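Local coordinates for protein leucine aminopeptidase (Fimbriiglobus ruber, PDB 7D1B) that binds a zinc ion and probably acts as a glutaminyl-peptide cyclotransferase built on the fold of M28 family aminopeptidases, at residues 128-133 / 186-191; 135-140 / 309-314. All blocks are in the same frame, centred on the assembly; numbering follows the deposited sequence.

Interaction 1 of 2, residues 128-133 / 186-191. With ZN (zinc ion), chain B.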
loop_
_atom_site.group_PDB
_atom_site.type_symbol
_atom_site.label_atom_id
_atom_site.label_comp_id
_atom_site.label_asym_id
_atom_site.label_seq_id
_atom_site.Cartn_x
_atom_site.Cartn_y
_atom_site.Cartn_z
ATOM N N CYS A 128 1.431 1.262 4.105
ATOM C CA CYS A 128 0.081 0.821 3.766
ATOM C C CYS A 128 -0.047 0.512 2.278
ATOM O O CYS A 128 0.780 0.908 1.449
ATOM C CB CYS A 128 -0.995 1.805 4.282
ATOM S SG CYS A 128 -0.898 3.469 3.632
ATOM N N SER A 129 -1.136 -0.187 1.963
ATOM C CA SER A 129 -1.456 -0.608 0.604
ATOM C C SER A 129 -2.912 -1.029 0.638
ATOM O O SER A 129 -3.383 -1.492 1.672
ATOM C CB SER A 129 -0.603 -1.827 0.233
ATOM O OG SER A 129 -0.887 -2.296 -1.066
ATOM N N HIS A 130 -3.612 -0.929 -0.497
ATOM C CA HIS A 130 -4.882 -1.650 -0.567
ATOM C C HIS A 130 -4.604 -3.120 -0.856
ATOM O O HIS A 130 -3.500 -3.493 -1.270
ATOM C CB HIS A 130 -5.887 -1.007 -1.541
ATOM C CG HIS A 130 -5.729 -1.396 -2.986
ATOM N ND1 HIS A 130 -6.649 -2.191 -3.638
ATOM C CD2 HIS A 130 -4.825 -1.026 -3.924
ATOM C CE1 HIS A 130 -6.300 -2.315 -4.909
ATOM N NE2 HIS A 130 -5.196 -1.621 -5.108
ATOM N N TYR A 131 -5.600 -3.974 -0.609
ATOM C CA TYR A 131 -5.431 -5.382 -0.933
ATOM C C TYR A 131 -6.680 -6.015 -1.534
ATOM O O TYR A 131 -6.633 -7.195 -1.890
ATOM C CB TYR A 131 -4.852 -6.213 0.230
ATOM C CG TYR A 131 -5.757 -6.553 1.405
ATOM C CD1 TYR A 131 -6.780 -5.712 1.846
ATOM C CD2 TYR A 131 -5.536 -7.715 2.111
ATOM C CE1 TYR A 131 -7.572 -6.057 2.953
ATOM C CE2 TYR A 131 -6.313 -8.064 3.203
ATOM C CZ TYR A 131 -7.331 -7.237 3.622
ATOM O OH TYR A 131 -8.079 -7.622 4.712
ATOM N N ASP A 132 -7.781 -5.281 -1.682
ATOM C CA ASP A 132 -8.853 -5.757 -2.544
ATOM C C ASP A 132 -8.414 -5.627 -3.996
ATOM O O ASP A 132 -7.574 -4.798 -4.334
ATOM C CB ASP A 132 -10.141 -4.971 -2.295
ATOM C CG ASP A 132 -10.020 -3.508 -2.700
ATOM O OD1 ASP A 132 -9.052 -2.822 -2.271
ATOM O OD2 ASP A 132 -10.917 -3.022 -3.427
ATOM N N THR A 133 -8.976 -6.450 -4.868
ATOM C CA THR A 133 -8.696 -6.316 -6.291
ATOM C C THR A 133 -9.938 -5.812 -7.006
ATOM O O THR A 133 -11.071 -6.180 -6.666
ATOM C CB THR A 133 -8.146 -7.601 -6.922
ATOM O OG1 THR A 133 -9.093 -8.676 -6.801
ATOM C CG2 THR A 133 -6.823 -8.006 -6.267
ATOM N N GLY A 186 -11.459 -2.547 0.114
ATOM C CA GLY A 186 -12.449 -1.690 -0.508
ATOM C C GLY A 186 -11.902 -0.410 -1.098
ATOM O O GLY A 186 -12.621 0.596 -1.162
ATOM N N GLU A 187 -10.648 -0.418 -1.567
ATOM C CA GLU A 187 -10.176 0.764 -2.278
ATOM C C GLU A 187 -10.915 0.937 -3.595
ATOM O O GLU A 187 -11.245 2.060 -3.978
ATOM C CB GLU A 187 -8.676 0.716 -2.536
ATOM C CG GLU A 187 -8.154 2.033 -3.113
ATOM C CD GLU A 187 -7.648 1.911 -4.493
ATOM O OE1 GLU A 187 -7.208 0.817 -4.897
ATOM O OE2 GLU A 187 -7.695 2.941 -5.186
ATOM N N GLU A 188 -11.151 -0.155 -4.317
ATOM C CA GLU A 188 -11.733 -0.051 -5.648
ATOM C C GLU A 188 -12.631 -1.254 -5.934
ATOM O O GLU A 188 -12.462 -1.995 -6.913
ATOM C CB GLU A 188 -10.678 0.232 -6.717
ATOM C CG GLU A 188 -9.565 -0.772 -6.837
ATOM C CD GLU A 188 -8.594 -0.354 -7.931
ATOM O OE1 GLU A 188 -8.938 0.570 -8.735
ATOM O OE2 GLU A 188 -7.463 -0.907 -8.002
ATOM N N TYR A 189 -13.657 -1.391 -5.092
ATOM C CA TYR A 189 -14.722 -2.370 -5.276
ATOM C C TYR A 189 -15.710 -1.815 -6.302
ATOM O O TYR A 189 -16.866 -1.497 -6.004
ATOM C CB TYR A 189 -15.359 -2.649 -3.920
ATOM C CG TYR A 189 -16.497 -3.638 -3.930
ATOM C CD1 TYR A 189 -16.322 -4.928 -4.405
ATOM C CD2 TYR A 189 -17.750 -3.279 -3.447
ATOM C CE1 TYR A 189 -17.377 -5.839 -4.416
ATOM C CE2 TYR A 189 -18.804 -4.183 -3.441
ATOM C CZ TYR A 189 -18.606 -5.472 -3.924
ATOM O OH TYR A 189 -19.619 -6.407 -3.928
ATOM N N ILE A 190 -15.223 -1.654 -7.529
ATOM C CA ILE A 190 -15.942 -0.908 -8.557
ATOM C C ILE A 190 -16.706 -1.897 -9.428
ATOM O O ILE A 190 -16.134 -2.549 -10.313
ATOM C CB ILE A 190 -15.007 -0.028 -9.388
ATOM C CG1 ILE A 190 -14.161 0.886 -8.496
ATOM C CG2 ILE A 190 -15.823 0.768 -10.426
ATOM C CD1 ILE A 190 -14.935 1.756 -7.491
ATOM N N LEU A 191 -18.012 -2.008 -9.181
ATOM C CA LEU A 191 -18.871 -2.842 -10.005
ATOM C C LEU A 191 -19.437 -2.061 -11.174
ATOM O O LEU A 191 -19.623 -2.622 -12.259
ATOM C CB LEU A 191 -19.985 -3.452 -9.140
ATOM C CG LEU A 191 -19.463 -4.364 -8.015
ATOM C CD1 LEU A 191 -20.558 -4.701 -7.004
ATOM C CD2 LEU A 191 -18.847 -5.643 -8.582
HETATM ZN ZN ZN B . -6.370 -0.138 -9.422
HETATM O O HOH W 1 -5.425 1.735 -9.229
#

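Interaction 2 of 2, residues 135-140 / 309-314. With ZN (zinc ion), chain B.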
loop_
_atom_site.group_PDB
_atom_site.type_symbol
_atom_site.label_atom_id
_atom_site.label_comp_id
_atom_site.label_asym_id
_atom_site.label_seq_id
_atom_site.Cartn_x
_atom_site.Cartn_y
_atom_site.Cartn_z
ATOM N N PRO A 135 -12.958 -5.389 -9.480
ATOM C CA PRO A 135 -13.735 -6.496 -10.059
ATOM C C PRO A 135 -13.434 -6.760 -11.520
ATOM O O PRO A 135 -13.585 -7.904 -11.963
ATOM C CB PRO A 135 -15.193 -6.076 -9.819
ATOM C CG PRO A 135 -15.105 -5.247 -8.545
ATOM C CD PRO A 135 -13.816 -4.457 -8.723
ATOM N N ALA A 136 -13.023 -5.749 -12.279
ATOM C CA ALA A 136 -12.771 -5.929 -13.699
ATOM C C ALA A 136 -11.613 -5.042 -14.119
ATOM O O ALA A 136 -11.356 -3.995 -13.509
ATOM C CB ALA A 136 -14.004 -5.580 -14.549
ATOM N N ALA A 137 -10.938 -5.465 -15.190
ATOM C CA ALA A 137 -9.852 -4.696 -15.802
ATOM C C ALA A 137 -10.494 -3.641 -16.703
ATOM O O ALA A 137 -10.576 -3.776 -17.925
ATOM C CB ALA A 137 -8.933 -5.624 -16.585
ATOM N N HIS A 138 -10.970 -2.564 -16.076
ATOM C CA HIS A 138 -11.829 -1.614 -16.779
ATOM C C HIS A 138 -11.111 -0.773 -17.831
ATOM O O HIS A 138 -11.795 -0.071 -18.587
ATOM C CB HIS A 138 -12.542 -0.687 -15.801
ATOM C CG HIS A 138 -13.676 -1.330 -15.075
ATOM N ND1 HIS A 138 -13.741 -1.368 -13.698
ATOM C CD2 HIS A 138 -14.798 -1.934 -15.530
ATOM C CE1 HIS A 138 -14.868 -1.962 -13.337
ATOM N NE2 HIS A 138 -15.522 -2.325 -14.429
ATOM N N GLN A 139 -9.773 -0.806 -17.907
ATOM C CA GLN A 139 -9.110 -0.123 -19.013
ATOM C C GLN A 139 -9.092 -0.949 -20.291
ATOM O O GLN A 139 -8.723 -0.419 -21.347
ATOM C CB GLN A 139 -7.699 0.335 -18.634
ATOM C CG GLN A 139 -7.710 1.488 -17.650
ATOM C CD GLN A 139 -8.250 2.766 -18.244
ATOM O OE1 GLN A 139 -7.796 3.209 -19.289
ATOM N NE2 GLN A 139 -9.226 3.369 -17.573
ATOM N N GLU A 140 -9.505 -2.215 -20.232
ATOM C CA GLU A 140 -9.651 -2.994 -21.455
ATOM C C GLU A 140 -10.747 -2.375 -22.313
ATOM O O GLU A 140 -11.847 -2.097 -21.823
ATOM C CB GLU A 140 -10.031 -4.433 -21.101
ATOM C CG GLU A 140 -8.954 -5.219 -20.365
ATOM C CD GLU A 140 -7.804 -5.668 -21.248
ATOM O OE1 GLU A 140 -7.913 -5.579 -22.488
ATOM O OE2 GLU A 140 -6.786 -6.114 -20.682
ATOM N N HIS A 309 -5.014 -1.501 -14.770
ATOM C CA HIS A 309 -6.385 -1.943 -15.027
ATOM C C HIS A 309 -6.523 -2.680 -16.359
ATOM O O HIS A 309 -7.592 -2.653 -16.987
ATOM C CB HIS A 309 -7.377 -0.790 -14.855
ATOM C CG HIS A 309 -7.419 -0.292 -13.443
ATOM N ND1 HIS A 309 -8.126 0.823 -13.046
ATOM C CD2 HIS A 309 -6.837 -0.789 -12.319
ATOM C CE1 HIS A 309 -7.937 1.009 -11.745
ATOM N NE2 HIS A 309 -7.187 0.029 -11.274
ATOM N N LEU A 310 -5.459 -3.377 -16.770
ATOM C CA LEU A 310 -5.475 -4.300 -17.899
ATOM C C LEU A 310 -5.250 -5.717 -17.398
ATOM O O LEU A 310 -4.617 -5.936 -16.359
ATOM C CB LEU A 310 -4.399 -3.962 -18.945
ATOM C CG LEU A 310 -4.544 -2.587 -19.590
ATOM C CD1 LEU A 310 -3.388 -2.327 -20.566
ATOM C CD2 LEU A 310 -5.879 -2.459 -20.323
ATOM N N LEU A 311 -5.739 -6.691 -18.177
ATOM C CA LEU A 311 -5.540 -8.090 -17.808
ATOM C C LEU A 311 -4.071 -8.474 -17.772
ATOM O O LEU A 311 -3.719 -9.481 -17.140
ATOM C CB LEU A 311 -6.292 -9.007 -18.768
ATOM C CG LEU A 311 -7.811 -8.869 -18.670
ATOM C CD1 LEU A 311 -8.482 -9.598 -19.819
ATOM C CD2 LEU A 311 -8.311 -9.401 -17.331
ATOM N N SER A 312 -3.210 -7.696 -18.428
ATOM C CA SER A 312 -1.774 -7.920 -18.421
ATOM C C SER A 312 -1.081 -7.425 -17.145
ATOM O O SER A 312 0.146 -7.505 -17.069
ATOM C CB SER A 312 -1.169 -7.282 -19.675
ATOM O OG SER A 312 -1.603 -5.931 -19.789
ATOM N N ASP A 313 -1.816 -6.950 -16.142
ATOM C CA ASP A 313 -1.219 -6.596 -14.851
ATOM C C ASP A 313 -1.034 -7.880 -14.040
ATOM O O ASP A 313 -1.828 -8.216 -13.158
ATOM C CB ASP A 313 -2.102 -5.582 -14.123
ATOM C CG ASP A 313 -1.520 -5.133 -12.791
ATOM O OD1 ASP A 313 -0.316 -5.377 -12.541
ATOM O OD2 ASP A 313 -2.280 -4.535 -11.985
ATOM N N THR A 314 0.030 -8.609 -14.364
ATOM C CA THR A 314 0.269 -9.960 -13.875
ATOM C C THR A 314 1.645 -10.037 -13.229
ATOM O O THR A 314 2.456 -9.113 -13.361
ATOM C CB THR A 314 0.158 -10.947 -15.050
ATOM O OG1 THR A 314 0.997 -10.501 -16.121
ATOM C CG2 THR A 314 -1.280 -11.041 -15.532
HETATM ZN ZN ZN B . -6.370 -0.138 -9.422
HETATM O O HOH W 2 -4.431 -7.143 -21.502
HETATM O O HOH W 1 -5.425 1.735 -9.229
#

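Interaction 1 of 2, residues 128-133 / 186-191
The carboxylate of Asp-132 takes two consecutive backbone N-H groups of the 186-191 loop, one on each oxygen. Glu-187 N reaches Asp-132 OD1 at 3.0 Å from outside the carboxylate plane, while Glu-188 N meets the syn lone pair of Asp-132 OD2, also at 3.0 Å and nearly straight (165°). OD1 is gripped twice: His-130 ND1 donates to Asp-132 OD1 at 2.8 Å, the oxygen lying close to the imidazole plane, with the N-H arriving from the face of the carboxylate opposite to Glu-187 N. Asp-132 CG sits between the backbone N and the carbonyl carbon (chi1 66°), which swings the carboxylate to this imidazole of its own segment. An asparagine here, with an NH2 in place of one oxygen, would probably turn an N-H toward at least one of the three donors and cost His-130 or the Glu-187/Glu-188 backbone a partner. The bend of the Glu-187 chain at chi2 brings OE1 over one face of the imidazole, 3.0 Å above the ring centre, the carboxylate plane turned 68° from the ring; Glu-187 CB also lies 3.4 Å from His-130 CB. Glu-188 extends beyond CG and gives OE2 to the zinc ion at 1.9 Å, while its OE1 pairs with Arg-134. Further out, His-130 NE2 bonds to Asp-155 OD1, whose other oxygen, OD2, binds the zinc with Glu-188 OE2, His-309 and a water, so His-130 is a second-shell residue that positions a ligand. Asp-132 thus ties this second shell to the backbone of Glu-188, whose side chain is a zinc ligand. The site stands at the C-terminal ends of the parallel strands 123-130 and 178-184, which carry the metal site in M28 peptidases.

Interaction 2 of 2, residues 135-140 / 309-314
Glu-140 and Gln-139 each make a hydrogen bond to the 309-314 loop. Glu-140 OE2 accepts from Leu-311 N at 2.8 Å through its anti lone pair, close to straight (167°), and the same oxygen accepts a hydrogen bond from a water that also receives a weak bond from Ser-312 N. In Glu-140, CG stands beside the backbone N and the chain bends at chi2 (-75°), which brings the carboxylate to the start of the 310-313 turn. The backbone supplies the other bond, Gln-139 N to His-309 O at 3.0 Å. Apolar contacts fill in between: Leu-310 CD2 lies 3.7 Å from Gln-139 CB, Ala-137 CB is 3.9 Å from Leu-311 CD2, and Gln-139 CG packs on His-309 CB at 3.6 Å. The metal bond leads away from this interface: His-309 NE2 holds the zinc ion at 2.0 Å, alongside Asp-155, Glu-188 and a water. Two type I turns, 137-140 and 310-313, thus meet next to a zinc ligand. The first belongs to the loop between strand 123-130 and helix 153-167, the second to the loop between strand 297-300 and helix 320-336, where Asp-313 reaches back to Asn-154 and Ala-153 of helix 153-167.

In the fold
Both contacts serve one zinc ion and share its bound water: interaction 1 contributes Glu-188, interaction 2 contributes His-309, and Asp-155 completes the protein ligands. Interaction 1 is buried, at the C-terminal ends of the central strands, and rests on carboxylates meeting backbone N-H groups and an imidazole; interaction 2 is partly buried, farther from the middle of the chain, and joins two loops through turns, leucines and a water-linked glutamate. Their segments alternate along the chain: 128-133, at the end of strand 123-130, runs on into 135-140, and 186-191 comes before 309-314. They also touch directly, Ile-190 and Glu-188 against His-138 and Pro-135, while Arg-134 pairs with Glu-188 and bonds to His-138.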